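Local coordinates for EvdO2 (Micromonospora carbonacea, PDB 4XAB), which probably acts as a metal-dependent oxygenase of the phytanoyl-CoA dioxygenase family, carrying out an oxidative cyclization in orthosomycin biosynthesis, at residues T9-H12 against R13-E16; V29-E32 against S33-A36; N220-D223 against Q224-A228. All coordinates share one frame; numbering follows the deposited sequence.

Contact 1 of 3, residues T9-H12 against R13-E16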
loop_
_atom_site.group_PDB
_atom_site.type_symbol
_atom_site.label_atom_id
_atom_site.label_comp_id
_atom_site.label_asym_id
_atom_site.label_seq_id
_atom_site.Cartn_x
_atom_site.Cartn_y
_atom_site.Cartn_z
ATOM N N THR A 9 3.774 11.965 16.257
ATOM C CA THR A 9 3.690 13.233 15.536
ATOM C C THR A 9 4.617 13.194 14.338
ATOM O O THR A 9 5.478 12.321 14.260
ATOM C CB THR A 9 4.076 14.434 16.428
ATOM O OG1 THR A 9 5.408 14.257 16.937
ATOM C CG2 THR A 9 3.103 14.576 17.582
ATOM N N ILE A 10 4.447 14.133 13.409
ATOM C CA ILE A 10 5.439 14.298 12.365
ATOM C C ILE A 10 6.193 15.604 12.549
ATOM O O ILE A 10 5.672 16.570 13.117
ATOM C CB ILE A 10 4.829 14.253 10.947
ATOM C CG1 ILE A 10 3.734 15.304 10.782
ATOM C CG2 ILE A 10 4.292 12.850 10.635
ATOM C CD1 ILE A 10 3.246 15.421 9.342
ATOM N N ASP A 11 7.440 15.618 12.092
ATOM C CA ASP A 11 8.230 16.833 12.170
ATOM C C ASP A 11 8.914 17.110 10.844
ATOM O O ASP A 11 8.716 16.378 9.866
ATOM C CB ASP A 11 9.255 16.754 13.306
ATOM C CG ASP A 11 10.129 15.530 13.233
ATOM O OD1 ASP A 11 10.374 15.021 12.115
ATOM O OD2 ASP A 11 10.582 15.072 14.315
ATOM N N HIS A 12 9.690 18.189 10.794
ATOM C CA HIS A 12 10.335 18.572 9.541
ATOM C C HIS A 12 11.203 17.459 8.988
ATOM O O HIS A 12 11.247 17.239 7.779
ATOM C CB HIS A 12 11.182 19.824 9.732
ATOM C CG HIS A 12 11.966 20.207 8.520
ATOM N ND1 HIS A 12 13.275 19.817 8.325
ATOM C CD2 HIS A 12 11.626 20.942 7.433
ATOM C CE1 HIS A 12 13.709 20.300 7.174
ATOM N NE2 HIS A 12 12.728 20.987 6.615
ATOM N N ARG A 13 11.907 16.766 9.875
ATOM C CA ARG A 13 12.802 15.692 9.470
ATOM C C ARG A 13 12.060 14.581 8.728
ATOM O O ARG A 13 12.583 14.001 7.770
ATOM C CB ARG A 13 13.517 15.121 10.698
ATOM C CG ARG A 13 14.493 14.008 10.386
ATOM C CD ARG A 13 14.856 13.246 11.650
ATOM N NE ARG A 13 13.671 12.717 12.323
ATOM C CZ ARG A 13 13.709 11.899 13.368
ATOM N NH1 ARG A 13 14.875 11.513 13.861
ATOM N NH2 ARG A 13 12.581 11.464 13.913
ATOM N N ASP A 14 10.841 14.281 9.177
ATOM C CA ASP A 14 10.023 13.250 8.527
ATOM C C ASP A 14 9.738 13.653 7.086
ATOM O O ASP A 14 9.887 12.854 6.165
ATOM C CB ASP A 14 8.700 13.024 9.261
ATOM C CG ASP A 14 8.883 12.408 10.631
ATOM O OD1 ASP A 14 9.667 11.443 10.756
ATOM O OD2 ASP A 14 8.246 12.898 11.584
ATOM N N ARG A 15 9.308 14.899 6.898
ATOM C CA ARG A 15 8.999 15.381 5.565
ATOM C C ARG A 15 10.246 15.432 4.691
ATOM O O ARG A 15 10.191 15.100 3.492
ATOM C CB ARG A 15 8.347 16.766 5.640
ATOM C CG ARG A 15 7.926 17.327 4.296
ATOM C CD ARG A 15 7.443 18.766 4.442
ATOM N NE ARG A 15 7.329 19.436 3.150
ATOM C CZ ARG A 15 8.316 20.116 2.573
ATOM N NH1 ARG A 15 9.495 20.213 3.172
ATOM N NH2 ARG A 15 8.127 20.692 1.394
ATOM N N GLU A 16 11.359 15.854 5.282
ATOM C CA GLU A 16 12.593 16.001 4.547
ATOM C C GLU A 16 13.069 14.651 4.019
ATOM O O GLU A 16 13.468 14.532 2.860
ATOM C CB GLU A 16 13.661 16.652 5.423
ATOM C CG GLU A 16 15.015 16.754 4.752
ATOM C CD GLU A 16 16.093 17.254 5.698
ATOM O OE1 GLU A 16 15.992 16.989 6.921
ATOM O OE2 GLU A 16 17.041 17.909 5.215
HETATM O O HOH W 1 9.075 12.693 14.056
#

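Contact 2 of 3, residues V29-E32 against S33-A36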
loop_
_atom_site.group_PDB
_atom_site.type_symbol
_atom_site.label_atom_id
_atom_site.label_comp_id
_atom_site.label_asym_id
_atom_site.label_seq_id
_atom_site.Cartn_x
_atom_site.Cartn_y
_atom_site.Cartn_z
ATOM N N VAL A 29 0.954 5.802 13.761
ATOM C CA VAL A 29 -0.017 6.704 13.149
ATOM C C VAL A 29 -1.442 6.359 13.615
ATOM O O VAL A 29 -2.348 7.175 13.505
ATOM C CB VAL A 29 0.072 6.671 11.604
ATOM C CG1 VAL A 29 -0.610 5.435 11.043
ATOM C CG2 VAL A 29 -0.552 7.933 10.998
ATOM N N ALA A 30 -1.619 5.143 14.124
ATOM C CA ALA A 30 -2.881 4.712 14.706
ATOM C C ALA A 30 -2.602 4.291 16.131
ATOM O O ALA A 30 -1.614 3.608 16.391
ATOM C CB ALA A 30 -3.501 3.561 13.920
ATOM N N SER A 31 -3.461 4.713 17.053
ATOM C CA SER A 31 -3.306 4.353 18.457
ATOM C C SER A 31 -3.629 2.891 18.653
ATOM O O SER A 31 -4.225 2.265 17.782
ATOM C CB SER A 31 -4.226 5.188 19.333
ATOM O OG SER A 31 -5.570 4.776 19.128
ATOM N N GLU A 32 -3.274 2.364 19.820
ATOM C CA GLU A 32 -3.573 0.978 20.144
ATOM C C GLU A 32 -5.074 0.692 20.064
ATOM O O GLU A 32 -5.481 -0.378 19.611
ATOM C CB GLU A 32 -3.034 0.634 21.533
ATOM C CG GLU A 32 -3.084 -0.845 21.862
ATOM C CD GLU A 32 -2.360 -1.174 23.149
ATOM O OE1 GLU A 32 -1.901 -0.234 23.833
ATOM O OE2 GLU A 32 -2.249 -2.375 23.476
ATOM N N SER A 33 -5.896 1.650 20.482
ATOM C CA SER A 33 -7.341 1.451 20.459
ATOM C C SER A 33 -7.888 1.537 19.033
ATOM O O SER A 33 -8.825 0.823 18.682
ATOM C CB SER A 33 -8.048 2.461 21.372
ATOM O OG SER A 33 -7.992 3.771 20.839
ATOM N N GLU A 34 -7.303 2.409 18.212
ATOM C CA GLU A 34 -7.689 2.499 16.810
ATOM C C GLU A 34 -7.309 1.220 16.063
ATOM O O GLU A 34 -8.076 0.731 15.241
ATOM C CB GLU A 34 -7.047 3.723 16.143
ATOM C CG GLU A 34 -7.672 5.047 16.573
ATOM C CD GLU A 34 -6.887 6.268 16.109
ATOM O OE1 GLU A 34 -5.687 6.133 15.787
ATOM O OE2 GLU A 34 -7.473 7.370 16.070
ATOM N N VAL A 35 -6.133 0.677 16.359
ATOM C CA VAL A 35 -5.721 -0.608 15.803
ATOM C C VAL A 35 -6.672 -1.733 16.230
ATOM O O VAL A 35 -7.041 -2.582 15.425
ATOM C CB VAL A 35 -4.280 -0.965 16.235
ATOM C CG1 VAL A 35 -3.953 -2.431 15.931
ATOM C CG2 VAL A 35 -3.294 -0.037 15.551
ATOM N N ALA A 36 -7.079 -1.724 17.497
ATOM C CA ALA A 36 -7.982 -2.755 18.003
ATOM C C ALA A 36 -9.301 -2.738 17.237
ATOM O O ALA A 36 -9.842 -3.788 16.891
ATOM C CB ALA A 36 -8.226 -2.573 19.493
#

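Contact 3 of 3, residues N220-D223 against Q224-A228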
loop_
_atom_site.group_PDB
_atom_site.type_symbol
_atom_site.label_atom_id
_atom_site.label_comp_id
_atom_site.label_asym_id
_atom_site.label_seq_id
_atom_site.Cartn_x
_atom_site.Cartn_y
_atom_site.Cartn_z
ATOM N N ASN A 220 4.738 -13.958 3.428
ATOM C CA ASN A 220 4.515 -14.065 4.869
ATOM C C ASN A 220 4.912 -15.451 5.329
ATOM O O ASN A 220 4.136 -16.392 5.224
ATOM C CB ASN A 220 3.053 -13.757 5.216
ATOM C CG ASN A 220 2.742 -13.959 6.686
ATOM O OD1 ASN A 220 3.637 -13.968 7.523
ATOM N ND2 ASN A 220 1.460 -14.111 7.005
ATOM N N LEU A 221 6.137 -15.577 5.832
ATOM C CA LEU A 221 6.645 -16.867 6.280
ATOM C C LEU A 221 6.235 -17.203 7.708
ATOM O O LEU A 221 6.805 -18.095 8.313
ATOM C CB LEU A 221 8.172 -16.903 6.171
ATOM C CG LEU A 221 8.733 -16.507 4.802
ATOM C CD1 LEU A 221 10.251 -16.454 4.833
ATOM C CD2 LEU A 221 8.239 -17.451 3.712
ATOM N N THR A 222 5.251 -16.496 8.243
ATOM C CA THR A 222 4.850 -16.704 9.629
ATOM C C THR A 222 3.474 -17.353 9.697
ATOM O O THR A 222 2.745 -17.395 8.709
ATOM C CB THR A 222 4.814 -15.381 10.435
ATOM O OG1 THR A 222 3.600 -14.682 10.145
ATOM C CG2 THR A 222 6.018 -14.497 10.117
ATOM N N ASP A 223 3.106 -17.845 10.874
ATOM C CA ASP A 223 1.843 -18.545 11.006
ATOM C C ASP A 223 0.687 -17.622 11.370
ATOM O O ASP A 223 -0.398 -18.099 11.697
ATOM C CB ASP A 223 1.976 -19.669 12.038
ATOM C CG ASP A 223 2.836 -20.818 11.532
ATOM O OD1 ASP A 223 2.587 -21.288 10.402
ATOM O OD2 ASP A 223 3.766 -21.244 12.250
ATOM N N GLN A 224 0.904 -16.311 11.263
ATOM C CA GLN A 224 -0.114 -15.323 11.618
ATOM C C GLN A 224 -0.425 -14.421 10.437
ATOM O O GLN A 224 0.493 -14.012 9.720
ATOM C CB GLN A 224 0.338 -14.460 12.806
ATOM C CG GLN A 224 0.605 -15.249 14.090
ATOM C CD GLN A 224 1.923 -15.998 14.043
ATOM O OE1 GLN A 224 2.916 -15.496 13.509
ATOM N NE2 GLN A 224 1.937 -17.213 14.589
ATOM N N PRO A 225 -1.712 -14.080 10.245
ATOM C CA PRO A 225 -2.062 -13.162 9.154
ATOM C C PRO A 225 -1.465 -11.792 9.417
ATOM O O PRO A 225 -1.251 -11.429 10.573
ATOM C CB PRO A 225 -3.597 -13.111 9.193
ATOM C CG PRO A 225 -4.017 -14.170 10.191
ATOM C CD PRO A 225 -2.864 -14.365 11.111
ATOM N N ARG A 226 -1.179 -11.048 8.354
ATOM C CA ARG A 226 -0.634 -9.714 8.479
ATOM C C ARG A 226 -1.503 -8.762 7.686
ATOM O O ARG A 226 -1.650 -8.922 6.474
ATOM C CB ARG A 226 0.804 -9.669 7.982
ATOM C CG ARG A 226 1.658 -10.757 8.590
ATOM C CD ARG A 226 2.015 -10.416 10.026
ATOM N NE ARG A 226 2.565 -11.581 10.694
ATOM C CZ ARG A 226 3.284 -11.530 11.806
ATOM N NH1 ARG A 226 3.544 -10.359 12.370
ATOM N NH2 ARG A 226 3.742 -12.648 12.347
ATOM N N ARG A 227 -2.087 -7.794 8.381
ATOM C CA ARG A 227 -3.090 -6.908 7.792
ATOM C C ARG A 227 -2.595 -5.480 7.662
ATOM O O ARG A 227 -1.911 -4.962 8.538
ATOM C CB ARG A 227 -4.366 -6.941 8.637
ATOM C CG ARG A 227 -4.961 -8.340 8.753
ATOM C CD ARG A 227 -5.831 -8.489 9.993
ATOM N NE ARG A 227 -5.063 -8.474 11.239
ATOM C CZ ARG A 227 -5.608 -8.653 12.442
ATOM N NH1 ARG A 227 -6.917 -8.853 12.552
ATOM N NH2 ARG A 227 -4.851 -8.630 13.536
ATOM N N ALA A 228 -2.947 -4.836 6.555
ATOM C CA ALA A 228 -2.590 -3.440 6.355
ATOM C C ALA A 228 -3.806 -2.699 5.851
ATOM O O ALA A 228 -4.631 -3.261 5.129
ATOM C CB ALA A 228 -1.426 -3.305 5.368
HETATM O O HOH W 2 5.008 -17.862 12.948
#

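Contact 1 of 3, residues T9-H12 against R13-E16
A capping box formed by Asp11 and Asp14 starts helix 12-21, with Asp11 at the N-cap. Two reciprocal bonds define it. Asp14 N donates to Asp11 OD1 at 3.1 Å, meeting that oxygen nearly head-on along its C-O bond (N-H...O angle 150°). In return, Asp11 N reaches Asp14 OD2 at 2.9 Å (156°), approaching from the anti side and somewhat out of the carboxylate plane. Asp14 can accept this bond because its CG lies beside its own backbone N, anti to the carbonyl carbon (chi1 -67°), which turns the carboxylate back over the helix start. The exchange brings two like charges together, Asp11 OD1 and Asp14 OD2 being 3.1 Å apart with their carboxylate planes nearly parallel. Water 1 probably eases this strain, donating to Asp14 OD2 at 2.6 Å and, weakly, to Asp11 OD2. With an alanine here instead of Asp14, Asp11 N would probably lose its acceptor and the N-cap loop would be freer to move. Outside the box, Ile10 packs on Ile97 and Ala100 of helix 89-102. The helical bonding opens weakly, Arg15 N to Asp11 O at 3.4 Å, and tightens one residue on, where Glu16 N meets His12 O at 2.9 Å.

Contact 2 of 3, residues V29-E32 against S33-A36
Glu34 lays its side chain back along Ser31, its CG 3.3 Å from Ser31 OG and its OE1 3.3 Å from Ala30 CA. The chain is extended beyond CG, and because CG sits anti to the carbonyl carbon (chi1 -73°) the carboxylate runs back past the start of the helix. There OE1 accepts from Ser31 N at 2.9 Å, an almost straight bond (164°) that enters on the anti side and tilted out of the carboxylate plane. Ser31 answers with its hydroxyl: OG takes the N-H of Glu34 at 3.1 Å (160°). These two bonds make a capping box at the N-terminus of helix 32-45, with Ser31 as N-cap. The same Glu34 OE1 also forms a salt bridge with Arg93 of helix 89-102, and Arg93 in turn donates to Val29 O, so one guanidinium ties the cap to the loop before it. Helical bonding follows at once, Val35 N meeting Ser31 O at 2.9 Å nearly in line with the carbonyl. Just before the cap, the methyl of Ala30 points to Val35, CB to CG2 being 4.0 Å. Val29, one residue earlier, lies against His90 and Ile97 of helix 89-102 and Thr148 of strand 139-149.

Contact 3 of 3, residues N220-D223 against Q224-A228
From Asn220 the backbone turns through an Asx turn and doubles back, leaving the CA atoms of Asn220 and Arg226 7.6 Å apart where strand 226-234 begins. Asn220 holds the turn with both ends of its amide. Its OD1 is gripped by two donors: Thr222 OG1, at 2.7 Å, lies in the carbonyl plane on a lone pair, whereas Thr222 N, at 3.1 Å, comes from well above that plane. Its ND2 reaches across the loop to Gln224 O at 2.9 Å (N-H...O angle 164°), with the acceptor close to the amide plane. With its proton given to Asn220, Thr222 OG1 is left to accept, and it does so from Arg226. That guanidinium presents its edge: NH2 bonds to Thr222 OG1 at 3.0 Å, and NE adds a weak bond to the same oxygen. Chi1 (-50°) sets the arginine CG beside its own backbone N, 3.7 Å from Asn220 ND2, and the bend at chi2 then folds the guanidinium back to Thr222, nearly perpendicular to the amide (86°). Gln224 N gives OG1 a further weak bond. Water 2 links the next two residues, accepting from Asp223 N at 2.8 Å and donating to Gln224 OE1. The polar groups are also fastened beyond the loop, Arg226 NH1 to Glu152 O, Asn220 ND2 to Pro119 O, and Asp223 in a salt bridge with Arg121. The loop thus joins strands 215-217 and 226-234; Pro225 and Arg227 rest on Leu117 of strand 110-118, while Arg227 also touches Arg39 and Tyr42 of helix 32-45.

Overall arrangement
The three contacts follow one another along the chain without touching. Contacts 1 and 2 both start helices with a capping box; their centres are about 21 Å apart, their nearest atoms about 7 Å, and helix 89-102 bridges them, since Ile97 meets both Ile10 and Val29. Contact 3 is a turn between strands, its centre about 18 Å from that of contact 2 and about 29 Å from that of contact 1. Helix 32-45, begun at contact 2, reaches it through Tyr42, whose hydroxyl bonds to Ala228 O. None of these residues binds the nickel ion, held by His129, Asp131 and His215; contact 3 follows the short strand 215-217 that His215 opens.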